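Local structure of periplasmic beta-glucosidase (Pseudomonas aeruginosa, 6R5T) at residues R380-G385 and R468-V473. The protein probably hydrolyses terminal, non-reducing beta-D-glucosyl residues with release of beta-D-glucose, as a periplasmic glycoside hydrolase of family 3. The protein carries 1 engineered substitution. Numbering follows the deposited sequence.
Sequences RIAVIG and RDADLV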
loop_
_atom_site.group_PDB
_atom_site.type_symbol
_atom_site.label_atom_id
_atom_site.label_comp_id
_atom_site.label_asym_id
_atom_site.label_seq_id
_atom_site.Cartn_x
_atom_site.Cartn_y
_atom_site.Cartn_z
ATOM N N ARG A 380 13.614 35.000 -29.000
ATOM C CA ARG A 380 14.650 34.601 -28.025
ATOM C C ARG A 380 14.013 33.615 -27.051
ATOM O O ARG A 380 13.066 34.002 -26.338
ATOM C CB ARG A 380 15.170 35.839 -27.293
ATOM C CG ARG A 380 15.942 36.770 -28.217
ATOM C CD ARG A 380 16.284 38.075 -27.535
ATOM N NE ARG A 380 17.396 37.957 -26.604
ATOM C CZ ARG A 380 18.680 37.818 -26.960
ATOM N NH1 ARG A 380 19.017 37.756 -28.237
ATOM N NH2 ARG A 380 19.637 37.727 -26.051
ATOM N N ILE A 381 14.554 32.401 -27.014
ATOM C CA ILE A 381 13.977 31.318 -26.174
ATOM C C ILE A 381 15.036 30.963 -25.128
ATOM O O ILE A 381 16.111 30.523 -25.531
ATOM C CB ILE A 381 13.571 30.113 -27.046
ATOM C CG1 ILE A 381 12.512 30.477 -28.095
ATOM C CG2 ILE A 381 13.112 28.935 -26.167
ATOM C CD1 ILE A 381 12.317 29.461 -29.184
ATOM N N ALA A 382 14.729 31.125 -23.852
ATOM C CA ALA A 382 15.632 30.654 -22.769
ATOM C C ALA A 382 15.365 29.154 -22.546
ATOM O O ALA A 382 14.201 28.767 -22.393
ATOM C CB ALA A 382 15.447 31.430 -21.508
ATOM N N VAL A 383 16.414 28.341 -22.606
ATOM C CA VAL A 383 16.316 26.872 -22.396
ATOM C C VAL A 383 17.042 26.608 -21.082
ATOM O O VAL A 383 18.271 26.817 -20.979
ATOM C CB VAL A 383 16.897 26.087 -23.572
ATOM C CG1 VAL A 383 16.774 24.598 -23.311
ATOM C CG2 VAL A 383 16.259 26.502 -24.872
ATOM N N ILE A 384 16.300 26.216 -20.065
ATOM C CA ILE A 384 16.793 26.247 -18.685
ATOM C C ILE A 384 16.489 24.925 -17.988
ATOM O O ILE A 384 15.370 24.442 -18.117
ATOM C CB ILE A 384 16.214 27.455 -17.897
ATOM C CG1 ILE A 384 16.687 28.770 -18.550
ATOM C CG2 ILE A 384 16.573 27.392 -16.450
ATOM C CD1 ILE A 384 16.027 29.994 -17.985
ATOM N N GLY A 385 17.457 24.425 -17.222
ATOM C CA GLY A 385 17.222 23.273 -16.335
ATOM C C GLY A 385 18.260 22.182 -16.527
ATOM O O GLY A 385 18.908 22.106 -17.577
ATOM N N ARG A 468 15.221 36.675 -18.106
ATOM C CA ARG A 468 14.906 38.127 -18.253
ATOM C C ARG A 468 15.316 38.600 -19.649
ATOM O O ARG A 468 14.718 39.545 -20.169
ATOM C CB ARG A 468 15.640 38.898 -17.171
ATOM C CG ARG A 468 15.055 38.804 -15.778
ATOM C CD ARG A 468 16.022 39.463 -14.828
ATOM N NE ARG A 468 15.810 39.025 -13.470
ATOM C CZ ARG A 468 16.747 38.826 -12.592
ATOM N NH1 ARG A 468 18.018 39.011 -12.922
ATOM N NH2 ARG A 468 16.412 38.474 -11.363
ATOM N N ASP A 469 16.262 37.945 -20.290
ATOM C CA ASP A 469 16.750 38.343 -21.620
ATOM C C ASP A 469 15.969 37.638 -22.721
ATOM O O ASP A 469 16.359 37.766 -23.885
ATOM C CB ASP A 469 18.245 38.041 -21.716
ATOM C CG ASP A 469 18.940 38.897 -22.760
ATOM O OD1 ASP A 469 18.613 40.114 -22.821
ATOM O OD2 ASP A 469 19.781 38.335 -23.505
ATOM N N ALA A 470 14.935 36.869 -22.386
ATOM C CA ALA A 470 14.248 36.025 -23.382
ATOM C C ALA A 470 12.785 36.450 -23.531
ATOM O O ALA A 470 12.308 37.148 -22.658
ATOM C CB ALA A 470 14.351 34.572 -22.988
ATOM N N ASP A 471 12.129 35.958 -24.569
ATOM C CA ASP A 471 10.684 36.141 -24.794
ATOM C C ASP A 471 9.913 35.071 -24.007
ATOM O O ASP A 471 8.756 35.302 -23.675
ATOM C CB ASP A 471 10.359 36.041 -26.271
ATOM C CG ASP A 471 11.034 37.131 -27.087
ATOM O OD1 ASP A 471 11.085 38.259 -26.598
ATOM O OD2 ASP A 471 11.571 36.818 -28.143
ATOM N N LEU A 472 10.510 33.902 -23.796
ATOM C CA LEU A 472 9.784 32.833 -23.089
ATOM C C LEU A 472 10.809 31.823 -22.600
ATOM O O LEU A 472 11.983 31.878 -23.040
ATOM C CB LEU A 472 8.754 32.172 -23.997
ATOM C CG LEU A 472 9.277 31.400 -25.193
ATOM C CD1 LEU A 472 9.379 29.902 -24.882
ATOM C CD2 LEU A 472 8.339 31.646 -26.370
ATOM N N VAL A 473 10.363 30.985 -21.683
ATOM C CA VAL A 473 11.266 30.012 -21.010
ATOM C C VAL A 473 10.782 28.606 -21.281
ATOM O O VAL A 473 9.590 28.332 -21.036
ATOM C CB VAL A 473 11.311 30.261 -19.506
ATOM C CG1 VAL A 473 12.101 29.181 -18.803
ATOM C CG2 VAL A 473 11.857 31.651 -19.173
#
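The guanidinium of Arg-380 meets Asp-469 with one edge, and nothing from 468-473 lies over its faces. Arg-380 NE donates to the backbone O of Asp-469 at 2.9 Å, almost straight on the carbonyl and within the guanidinium plane. On the same edge, Arg-380 NH2 forms a salt bridge to OD2 of Asp-469 at 2.6 Å. The guanidinium and carboxylate planes stand 73° apart, and the nitrogen reaches OD2 from above the carboxylate plane. The grip is therefore side-on, with one carboxylate oxygen and one carbonyl as acceptors. A bend at chi3 (77°) turns the arginine head toward these two oxygens. The same side chain also touches Thr-423 and Leu-425 of the neighbouring strand 423-427.

Asp-471 holds the backbone of Arg-380 at both polar atoms. Asp-471 OD2 accepts from Arg-380 N at 2.9 Å, met from above the carboxylate plane. Asp-471 N donates to Arg-380 O at 2.8 Å. Further along, the strands run parallel, and Ala-382 N bonds to Leu-472 O at 3.0 Å.

Apolar contacts lie on both faces of the sheet. On one, the side chains of Ile-381 and Leu-472 lie side by side, Ile-381 CG2 to Leu-472 CD1 at 4.1 Å. Ala-382 is on the other, where the Ala-470 methyl reaches it from the loop, CB to CB at 3.6 Å. Ile-384 CD1 rests on Val-473 CG1, and helices 456-468 and 497-508 cover this face.

The contact joins two parallel strands of the six-stranded sheet in the C-terminal family 3 domain, away from the sugar and magnesium sites. Helix 456-468 leads into 472-478 through the turn at Asp-469 to Asp-471. Four hydrogen bonds, two from the Arg-380 side chain and two at its backbone, tie Asp-469 and Asp-471 to the start of strand 380-384. Asp-469 probably helps balance the arginine's charge.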